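Local structure of probable sensor histidine kinase pdtas (Mycobacterium tuberculosis, 2YKF) at residues 8-13 and 19-24; 183-186 and 192-195; 223-226 and 230-233. The protein probably autophosphorylates on a histidine when its sensor region binds cyclic di-GMP, starting a two-component relay for adaptation to nutrient starvation, the GAF and PAS sensor region being present here. All coordinates share one frame; numbering follows the deposited sequence. Where two conformers were deposited one is given.

Contact 1. Residues 8-13 and 19-24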
ATOM      1  N   ASP A   8     -11.125  -2.652 -23.153  1.00 43.16           N
ATOM      2  CA  ASP A   8     -11.050  -3.467 -24.402  1.00 45.51           C
ATOM      3  C   ASP A   8     -11.828  -4.757 -24.248  1.00 44.56           C
ATOM      4  O   ASP A   8     -12.604  -5.120 -25.150  1.00 44.06           O
ATOM      5  CB  ASP A   8      -9.600  -3.714 -24.903  1.00 47.40           C
ATOM      6  CG  ASP A   8      -8.822  -2.403 -25.140  1.00 53.16           C
ATOM      7  OD1 ASP A   8      -9.472  -1.348 -25.431  1.00 58.11           O
ATOM      8  OD2 ASP A   8      -7.565  -2.419 -25.004  1.00 60.54           O
ATOM      9  N   LEU A   9     -11.683  -5.423 -23.096  1.00 42.96           N
ATOM     10  CA  LEU A   9     -12.434  -6.641 -22.822  1.00 41.79           C
ATOM     11  C   LEU A   9     -13.935  -6.475 -22.763  1.00 42.62           C
ATOM     12  O   LEU A   9     -14.665  -7.300 -23.317  1.00 42.66           O
ATOM     13  CB  LEU A   9     -11.945  -7.329 -21.549  1.00 41.49           C
ATOM     14  CG  LEU A   9     -10.520  -7.911 -21.683  1.00 42.28           C
ATOM     15  CD1 LEU A   9     -10.113  -8.658 -20.408  1.00 43.16           C
ATOM     16  CD2 LEU A   9     -10.322  -8.793 -22.944  1.00 39.95           C
ATOM     17  N   LEU A  10     -14.418  -5.423 -22.083  1.00 41.29           N
ATOM     18  CA  LEU A  10     -15.867  -5.195 -22.011  1.00 41.48           C
ATOM     19  C   LEU A  10     -16.466  -4.836 -23.418  1.00 41.82           C
ATOM     20  O   LEU A  10     -17.576  -5.217 -23.723  1.00 41.04           O
ATOM     21  CB  LEU A  10     -16.205  -4.108 -20.952  1.00 41.27           C
ATOM     22  CG  LEU A  10     -15.837  -4.373 -19.485  1.00 37.61           C
ATOM     23  CD1 LEU A  10     -16.146  -3.120 -18.608  1.00 36.11           C
ATOM     24  CD2 LEU A  10     -16.581  -5.528 -19.000  1.00 35.82           C
ATOM     25  N   ALA A  11     -15.725  -4.096 -24.246  1.00 44.47           N
ATOM     26  CA  ALA A  11     -16.184  -3.774 -25.612  1.00 47.16           C
ATOM     27  C   ALA A  11     -16.238  -5.014 -26.510  1.00 49.51           C
ATOM     28  O   ALA A  11     -17.196  -5.213 -27.245  1.00 50.84           O
ATOM     29  CB  ALA A  11     -15.339  -2.691 -26.250  1.00 48.07           C
ATOM     30  N   GLU A  12     -15.212  -5.846 -26.423  1.00 51.04           N
ATOM     31  CA  GLU A  12     -15.137  -7.067 -27.186  1.00 51.88           C
ATOM     32  C   GLU A  12     -16.235  -8.039 -26.828  1.00 50.95           C
ATOM     33  O   GLU A  12     -16.965  -8.497 -27.716  1.00 52.23           O
ATOM     34  CB  GLU A  12     -13.789  -7.733 -26.959  1.00 52.03           C
ATOM     35  CG  GLU A  12     -13.690  -9.102 -27.601  1.00 58.37           C
ATOM     36  CD  GLU A  12     -13.592  -9.015 -29.115  1.00 63.68           C
ATOM     37  OE1 GLU A  12     -13.060  -7.986 -29.635  1.00 65.29           O
ATOM     38  OE2 GLU A  12     -14.052  -9.971 -29.782  1.00 66.19           O
ATOM     39  N   HIS A  13     -16.359  -8.355 -25.539  1.00 49.18           N
ATOM     40  CA  HIS A  13     -17.179  -9.488 -25.083  1.00 47.83           C
ATOM     41  C   HIS A  13     -18.561  -9.159 -24.576  1.00 47.22           C
ATOM     42  O   HIS A  13     -19.311 -10.042 -24.221  1.00 47.87           O
ATOM     43  CB  HIS A  13     -16.448 -10.244 -23.975  1.00 47.89           C
ATOM     44  CG  HIS A  13     -15.150 -10.846 -24.421  1.00 48.88           C
ATOM     45  ND1 HIS A  13     -15.091 -11.907 -25.303  1.00 47.73           N
ATOM     46  CD2 HIS A  13     -13.863 -10.529 -24.129  1.00 49.76           C
ATOM     47  CE1 HIS A  13     -13.823 -12.233 -25.516  1.00 48.51           C
ATOM     48  NE2 HIS A  13     -13.057 -11.415 -24.815  1.00 48.57           N
ATOM     49  N   SER A  19     -23.086   3.329 -18.990  1.00 40.27           N
ATOM     50  CA  SER A  19     -23.233   3.518 -17.563  1.00 39.42           C
ATOM     51  C   SER A  19     -22.729   2.346 -16.742  1.00 38.91           C
ATOM     52  O   SER A  19     -22.057   2.534 -15.691  1.00 38.99           O
ATOM     53  CB  SER A  19     -24.695   3.723 -17.212  1.00 39.67           C
ATOM     54  OG  SER A  19     -25.009   5.051 -17.462  1.00 44.78           O
ATOM     55  N   ALA A  20     -23.126   1.137 -17.114  1.00 37.54           N
ATOM     56  CA  ALA A  20     -22.616  -0.009 -16.346  1.00 37.11           C
ATOM     57  C   ALA A  20     -21.138  -0.224 -16.630  1.00 35.20           C
ATOM     58  O   ALA A  20     -20.426  -0.678 -15.764  1.00 33.52           O
ATOM     59  CB  ALA A  20     -23.415  -1.316 -16.602  1.00 37.43           C
ATOM     60  N   VAL A  21     -20.702   0.023 -17.868  1.00 36.65           N
ATOM     61  CA  VAL A  21     -19.260  -0.036 -18.172  1.00 34.49           C
ATOM     62  C   VAL A  21     -18.451   0.903 -17.221  1.00 35.52           C
ATOM     63  O   VAL A  21     -17.498   0.460 -16.580  1.00 33.15           O
ATOM     64  CB  VAL A  21     -18.955   0.222 -19.632  1.00 36.45           C
ATOM     65  CG1 VAL A  21     -17.440   0.421 -19.838  1.00 34.39           C
ATOM     66  CG2 VAL A  21     -19.476  -0.991 -20.533  1.00 35.77           C
ATOM     67  N   ASP A  22     -18.875   2.158 -17.094  1.00 34.58           N
ATOM     68  CA  ASP A  22     -18.334   3.076 -16.062  1.00 35.60           C
ATOM     69  C   ASP A  22     -18.289   2.542 -14.665  1.00 32.91           C
ATOM     70  O   ASP A  22     -17.295   2.719 -13.977  1.00 31.05           O
ATOM     71  CB  ASP A  22     -19.198   4.329 -15.949  1.00 37.39           C
ATOM     72  CG  ASP A  22     -19.012   5.243 -17.063  1.00 40.91           C
ATOM     73  OD1 ASP A  22     -18.014   5.075 -17.827  1.00 48.60           O
ATOM     74  OD2 ASP A  22     -19.846   6.196 -17.144  1.00 48.46           O
ATOM     75  N   HIS A  23     -19.399   1.968 -14.214  1.00 30.25           N
ATOM     76  CA  HIS A  23     -19.445   1.415 -12.906  1.00 29.17           C
ATOM     77  C   HIS A  23     -18.383   0.299 -12.705  1.00 29.40           C
ATOM     78  O   HIS A  23     -17.766   0.227 -11.645  1.00 27.20           O
ATOM     79  CB  HIS A  23     -20.827   0.863 -12.628  1.00 30.58           C
ATOM     80  CG  HIS A  23     -21.025   0.386 -11.224  1.00 29.59           C
ATOM     81  ND1 HIS A  23     -21.102   1.246 -10.149  1.00 32.23           N
ATOM     82  CD2 HIS A  23     -21.208  -0.859 -10.724  1.00 29.14           C
ATOM     83  CE1 HIS A  23     -21.342   0.553  -9.052  1.00 34.36           C
ATOM     84  NE2 HIS A  23     -21.429  -0.733  -9.380  1.00 29.53           N
ATOM     85  N   LEU A  24     -18.187  -0.573 -13.700  1.00 28.50           N
ATOM     86  CA  LEU A  24     -17.183  -1.612 -13.518  1.00 29.17           C
ATOM     87  C   LEU A  24     -15.806  -1.003 -13.492  1.00 27.54           C
ATOM     88  O   LEU A  24     -14.950  -1.471 -12.737  1.00 26.16           O
ATOM     89  CB  LEU A  24     -17.260  -2.744 -14.574  1.00 29.54           C
ATOM     90  CG  LEU A  24     -18.586  -3.545 -14.453  1.00 28.26           C
ATOM     91  CD1 LEU A  24     -18.610  -4.633 -15.500  1.00 28.77           C
ATOM     92  CD2 LEU A  24     -18.736  -4.154 -13.107  1.00 27.07           C
TER
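Leu10 meets Val21 and Leu24 in a small apolar contact between two helices at the N-terminal end of the GAF domain. Segment 8-13 lies on helix 6-13. Segment 19-24 lies on the long helix 18-38, and a short connection joins the two. Within these segments no hydrogen bond or ion pair crosses the interface. Leucine and valine methyl groups make all of it.

Leu10 is the residue that reaches across. Its CG sits anti to the carbonyl carbon (chi1 -62°). The chain is then extended at the next torsion (chi2 175°), which sends the branched end out toward the longer helix. The two methyls of that end divide the work. CD1 lies 4.0 Å from Val21 CG1, and the two side chains run alongside each other in opposite senses. CD2 lies 4.1 Å from Leu24 CD1, where the two leucines meet at a slant. Val21 and Leu24 are three residues apart, so they share one side of their helix. The CA atoms of Leu10 and Val21 are 7.3 Å apart, so the helices meet here through side chains and not through their backbones.

Two of the three residues also rest on the sheet. Leu10 and Leu24 both touch Val46 on strand 41-47. Leu24 also reaches Met44 there, and Val125 and Ala126 on strand 123-131. Val21 touches Leu16 in the connection. At the end of the short helix, His13 ND1 is hydrogen-bonded to Arg48 NH2.

The contact places a short helix beside a longer one, both touching strand 41-47. This is helix-on-sheet layering, consistent with the GAF fold, in which helices pack against a central antiparallel sheet.

Contact 2. Residues 183-186 and 192-195; sequences FIRL and VSYA
Phe183 and Tyr194 both set CG anti to the backbone N, with chi1 176° and 175°, and this brings their rings together across the hairpin. Their side chains cross at about a right angle. The CD2 atoms meet at 3.9 Å, each at the edge of the other ring and near its plane. It is an edge contact, not a stack. Helix 143-161 touches both rings, and its Tyr148 meets Phe183 edge-to-face.

Ile184, Leu186, Val192 and Ala195 point to the other face of the sheet. Leu186 CD2 lies 3.7 Å from Val192 CG2. Ile184 divides its branches: CG2 is 4.2 Å from Val192 CG1, and CG1 is as far from Ala195 CB. Ile278 adds to this apolar layer from strand 272-282.

The backbones form an antiparallel ladder with a classic beta bulge. Arg185 N gives a bond of 2.7 Å to Tyr194 O. Arg185 O faces both Ser193 and Tyr194. It takes a bond of 2.9 Å from Ser193 N and a weak one of 3.4 Å from Tyr194 N.

One carbonyl thus serves two N-H groups. The extra residue is absorbed in this PAS-like hairpin: Arg185 pairs with Tyr194 and Leu186 still pairs with Val192, so the pairing resumes beyond the bulge.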
ATOM      1  N   PHE A 183      -6.549   2.590   9.735  1.00 24.06           N
ATOM      2  CA  PHE A 183      -7.949   2.221   9.488  1.00 25.52           C
ATOM      3  C   PHE A 183      -8.731   2.523  10.734  1.00 25.51           C
ATOM      4  O   PHE A 183      -8.278   2.141  11.854  1.00 26.58           O
ATOM      5  CB  PHE A 183      -8.056   0.715   9.232  1.00 26.32           C
ATOM      6  CG  PHE A 183      -9.484   0.239   9.069  1.00 25.64           C
ATOM      7  CD1 PHE A 183     -10.134   0.427   7.910  1.00 24.22           C
ATOM      8  CD2 PHE A 183     -10.180  -0.301  10.153  1.00 31.39           C
ATOM      9  CE1 PHE A 183     -11.492  -0.032   7.740  1.00 27.92           C
ATOM     10  CE2 PHE A 183     -11.496  -0.713  10.023  1.00 26.34           C
ATOM     11  CZ  PHE A 183     -12.157  -0.575   8.822  1.00 27.01           C
ATOM     12  N   ILE A 184      -9.888   3.190  10.573  1.00 25.81           N
ATOM     13  CA  ILE A 184     -10.798   3.542  11.714  1.00 27.46           C
ATOM     14  C   ILE A 184     -12.229   3.141  11.328  1.00 27.50           C
ATOM     15  O   ILE A 184     -12.654   3.417  10.201  1.00 27.08           O
ATOM     16  CB  ILE A 184     -10.813   5.058  11.924  1.00 29.43           C
ATOM     17  CG1 ILE A 184      -9.524   5.511  12.622  1.00 30.20           C
ATOM     18  CG2 ILE A 184     -11.999   5.533  12.825  1.00 31.06           C
ATOM     19  CD1 ILE A 184      -9.226   7.018  12.536  1.00 33.41           C
ATOM     20  N   ARG A 185     -12.944   2.447  12.219  1.00 27.39           N
ATOM     21  CA  ARG A 185     -14.343   2.148  11.973  0.50 28.81           C
ATOM     22  C   ARG A 185     -15.166   3.052  12.894  1.00 27.79           C
ATOM     23  O   ARG A 185     -14.923   3.087  14.101  1.00 28.09           O
ATOM     24  CB  ARG A 185     -14.643   0.667  12.200  0.50 28.33           C
ATOM     25  CG  ARG A 185     -16.107   0.280  12.028  0.50 32.98           C
ATOM     26  CD  ARG A 185     -16.552   0.424  10.602  0.50 38.79           C
ATOM     27  NE  ARG A 185     -17.934   0.899  10.541  0.50 46.66           N
ATOM     28  CZ  ARG A 185     -19.003   0.116  10.620  0.50 48.36           C
ATOM     29  NH1 ARG A 185     -18.859  -1.197  10.739  0.50 50.29           N
ATOM     30  NH2 ARG A 185     -20.216   0.643  10.552  0.50 47.88           N
ATOM     31  N   LEU A 186     -16.102   3.814  12.299  1.00 29.24           N
ATOM     32  CA  LEU A 186     -17.010   4.663  13.121  1.00 31.35           C
ATOM     33  C   LEU A 186     -18.392   4.012  13.144  1.00 32.21           C
ATOM     34  O   LEU A 186     -18.834   3.520  12.145  1.00 32.64           O
ATOM     35  CB  LEU A 186     -17.200   6.049  12.504  1.00 31.41           C
ATOM     36  CG  LEU A 186     -16.048   7.005  12.345  1.00 33.45           C
ATOM     37  CD1 LEU A 186     -16.646   8.422  12.064  1.00 30.92           C
ATOM     38  CD2 LEU A 186     -15.227   6.989  13.640  1.00 32.91           C
ATOM     39  N   VAL A 192     -15.795   6.000  17.513  1.00 32.83           N
ATOM     40  CA  VAL A 192     -14.795   5.047  16.995  1.00 30.79           C
ATOM     41  C   VAL A 192     -14.992   3.692  17.675  1.00 31.41           C
ATOM     42  O   VAL A 192     -14.793   3.564  18.881  1.00 31.65           O
ATOM     43  CB  VAL A 192     -13.354   5.565  17.291  1.00 30.21           C
ATOM     44  CG1 VAL A 192     -12.278   4.533  16.875  1.00 27.19           C
ATOM     45  CG2 VAL A 192     -13.091   6.931  16.645  1.00 26.46           C
ATOM     46  N   SER A 193     -15.358   2.685  16.906  1.00 31.69           N
ATOM     47  CA  SER A 193     -15.494   1.367  17.431  1.00 31.58           C
ATOM     48  C   SER A 193     -14.224   0.571  17.259  1.00 32.57           C
ATOM     49  O   SER A 193     -13.974  -0.373  18.037  1.00 31.87           O
ATOM     50  CB  SER A 193     -16.703   0.680  16.801  1.00 32.76           C
ATOM     51  OG  SER A 193     -16.386   0.171  15.505  1.00 38.16           O
ATOM     52  N   TYR A 194     -13.356   0.978  16.299  1.00 30.29           N
ATOM     53  CA  TYR A 194     -12.018   0.326  16.167  1.00 30.58           C
ATOM     54  C   TYR A 194     -11.102   1.293  15.472  1.00 29.71           C
ATOM     55  O   TYR A 194     -11.542   1.952  14.498  1.00 26.73           O
ATOM     56  CB  TYR A 194     -12.075  -0.996  15.329  1.00 32.09           C
ATOM     57  CG  TYR A 194     -10.686  -1.562  15.110  1.00 30.73           C
ATOM     58  CD1 TYR A 194     -10.031  -2.242  16.149  1.00 33.87           C
ATOM     59  CD2 TYR A 194      -9.973  -1.291  13.925  1.00 32.68           C
ATOM     60  CE1 TYR A 194      -8.743  -2.730  15.998  1.00 35.34           C
ATOM     61  CE2 TYR A 194      -8.695  -1.761  13.753  1.00 32.56           C
ATOM     62  CZ  TYR A 194      -8.082  -2.473  14.782  1.00 36.16           C
ATOM     63  OH  TYR A 194      -6.819  -2.907  14.628  1.00 34.73           O
ATOM     64  N   ALA A 195      -9.867   1.389  15.987  1.00 29.78           N
ATOM     65  CA  ALA A 195      -8.771   2.168  15.344  1.00 29.82           C
ATOM     66  C   ALA A 195      -7.500   1.316  15.317  1.00 29.55           C
ATOM     67  O   ALA A 195      -7.068   0.753  16.357  1.00 28.32           O
ATOM     68  CB  ALA A 195      -8.521   3.503  16.116  1.00 30.74           C
TER

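Contact 3. Residues 223-226 and 230-233; sequences PLIS and EAHE
Ile225 packs against Glu230 and Ala231, at the point where a loop of the PAS-like domain folds back on the first turn of helix 228-243. Segment 223-226 is the end of the connection from helix 217-221. The chain then turns sharply, and the side chain just before the turn covers the start of the new helix. Ile225 supplies nearly all of the loop's share of this contact. No hydrogen bond crosses it.

Glu230 comes first. Its backbone N is bonded to Asp227 OD1, a side chain just ahead of it in the turn. Its CB points toward the loop and lies 3.8 Å from Ile225 CG2. The contact with the isoleucine is thus made by the base of the glutamate. Its carboxylate lies beyond the contact.

Ala231 is the main partner. It is buried, and its CB is 3.9 Å from both CB and CG2 of Ile225. Its small methyl lets the isoleucine come close to the helix backbone. Strand 250-255 borders the same spot, since Val253 touches both Ile225 and Glu230.

His232 points away from the loop. Its ND1 is hydrogen-bonded to Arg222 NH1, which ties the helix to the residue just before Pro223. Glu233 continues the helix.

With chi1 at -69°, Ile225 sets CG1 beside its backbone N and CG2 anti to it. Both branches reach Ala231: CD1 lies 3.9 Å from Ala231 CA, while CG2 rests against the backbone, 3.5 Å from Ala231 N.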
ATOM      1  N   PRO A 223     -10.023  19.539  17.735  1.00 32.88           N
ATOM      2  CA  PRO A 223      -9.035  20.390  18.405  1.00 34.37           C
ATOM      3  C   PRO A 223      -7.608  20.238  17.839  1.00 34.13           C
ATOM      4  O   PRO A 223      -6.795  21.078  18.092  1.00 33.42           O
ATOM      5  CB  PRO A 223      -9.056  19.914  19.874  1.00 35.16           C
ATOM      6  CG  PRO A 223     -10.388  19.276  20.069  1.00 36.33           C
ATOM      7  CD  PRO A 223     -10.706  18.649  18.679  1.00 32.40           C
ATOM      8  N   LEU A 224      -7.330  19.224  17.018  1.00 32.36           N
ATOM      9  CA  LEU A 224      -5.926  18.960  16.631  1.00 32.48           C
ATOM     10  C   LEU A 224      -5.609  19.690  15.403  1.00 32.66           C
ATOM     11  O   LEU A 224      -4.437  20.009  15.179  1.00 32.98           O
ATOM     12  CB  LEU A 224      -5.644  17.444  16.398  1.00 30.59           C
ATOM     13  CG  LEU A 224      -5.985  16.550  17.611  1.00 32.12           C
ATOM     14  CD1 LEU A 224      -5.843  15.100  17.218  1.00 34.19           C
ATOM     15  CD2 LEU A 224      -5.126  16.882  18.832  1.00 37.71           C
ATOM     16  N   ILE A 225      -6.647  19.943  14.585  1.00 31.42           N
ATOM     17  CA  ILE A 225      -6.490  20.495  13.251  1.00 32.08           C
ATOM     18  C   ILE A 225      -6.029  21.933  13.329  1.00 34.00           C
ATOM     19  O   ILE A 225      -6.600  22.725  14.080  1.00 34.82           O
ATOM     20  CB  ILE A 225      -7.769  20.364  12.430  1.00 31.42           C
ATOM     21  CG1 ILE A 225      -7.992  18.881  12.109  1.00 33.90           C
ATOM     22  CG2 ILE A 225      -7.693  21.192  11.084  1.00 31.39           C
ATOM     23  CD1 ILE A 225      -9.399  18.606  11.594  1.00 33.85           C
ATOM     24  N   SER A 226      -4.966  22.244  12.592  1.00 33.57           N
ATOM     25  CA  SER A 226      -4.256  23.548  12.736  1.00 35.54           C
ATOM     26  C   SER A 226      -5.062  24.728  12.190  1.00 35.39           C
ATOM     27  O   SER A 226      -5.161  25.768  12.846  1.00 35.45           O
ATOM     28  CB  SER A 226      -2.874  23.521  12.050  1.00 35.44           C
ATOM     29  OG  SER A 226      -2.020  22.516  12.641  1.00 37.06           O
ATOM     30  N   GLU A 230     -10.380  24.466   8.210  1.00 30.10           N
ATOM     31  CA  GLU A 230     -10.295  23.042   7.843  1.00 30.39           C
ATOM     32  C   GLU A 230     -10.937  22.288   8.992  1.00 29.53           C
ATOM     33  O   GLU A 230     -11.558  21.269   8.769  1.00 31.41           O
ATOM     34  CB  GLU A 230      -8.781  22.655   7.726  1.00 29.53           C
ATOM     35  CG  GLU A 230      -8.131  23.420   6.629  1.00 36.54           C
ATOM     36  CD  GLU A 230      -6.853  22.812   6.086  1.00 44.41           C
ATOM     37  OE1 GLU A 230      -6.216  21.948   6.757  1.00 45.85           O
ATOM     38  OE2 GLU A 230      -6.493  23.242   4.972  1.00 45.70           O
ATOM     39  N   ALA A 231     -10.723  22.739  10.233  1.00 28.91           N
ATOM     40  CA  ALA A 231     -11.270  22.036  11.417  1.00 29.81           C
ATOM     41  C   ALA A 231     -12.785  21.926  11.316  1.00 31.27           C
ATOM     42  O   ALA A 231     -13.394  20.876  11.627  1.00 30.77           O
ATOM     43  CB  ALA A 231     -10.816  22.718  12.748  1.00 31.91           C
ATOM     44  N   HIS A 232     -13.409  23.014  10.854  1.00 30.74           N
ATOM     45  CA  HIS A 232     -14.827  23.011  10.698  1.00 30.40           C
ATOM     46  C   HIS A 232     -15.273  22.196   9.493  1.00 29.99           C
ATOM     47  O   HIS A 232     -16.294  21.523   9.561  1.00 30.91           O
ATOM     48  CB  HIS A 232     -15.365  24.444  10.587  1.00 30.06           C
ATOM     49  CG  HIS A 232     -16.858  24.498  10.587  1.00 33.50           C
ATOM     50  ND1 HIS A 232     -17.610  24.108  11.684  1.00 37.03           N
ATOM     51  CD2 HIS A 232     -17.743  24.855   9.626  1.00 37.48           C
ATOM     52  CE1 HIS A 232     -18.897  24.258  11.404  1.00 40.13           C
ATOM     53  NE2 HIS A 232     -19.006  24.689  10.157  1.00 37.18           N
ATOM     54  N   GLU A 233     -14.525  22.257   8.393  1.00 30.73           N
ATOM     55  CA  GLU A 233     -14.840  21.432   7.210  1.00 33.11           C
ATOM     56  C   GLU A 233     -14.888  19.910   7.534  1.00 31.54           C
ATOM     57  O   GLU A 233     -15.764  19.168   7.092  1.00 31.23           O
ATOM     58  CB  GLU A 233     -13.835  21.684   6.073  1.00 33.78           C
ATOM     59  CG  GLU A 233     -14.093  22.978   5.251  1.00 44.05           C
ATOM     60  CD  GLU A 233     -12.837  23.423   4.465  1.00 53.68           C
ATOM     61  OE1 GLU A 233     -11.724  22.815   4.652  1.00 54.28           O
ATOM     62  OE2 GLU A 233     -12.976  24.396   3.685  1.00 56.40           O
TER

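The three contacts follow one another along the chain, each closing before the next opens. Contact 1 belongs to the GAF domain, contacts 2 and 3 to the PAS-like domain. The centres of contacts 1 and 2 are about 35 Å apart, on opposite sides of the chain's centre. Contacts 1 and 3 are about 41 Å apart between centres, contacts 2 and 3 about 19 Å. Contact 2 holds one margin of an antiparallel sheet, and contact 3 packs by strand 250-255 at the other. Helix 143-161, which begins in the GAF range, touches contact 2, so the hairpin probably lies near the junction of the two sensor modules. None of the contacts touch.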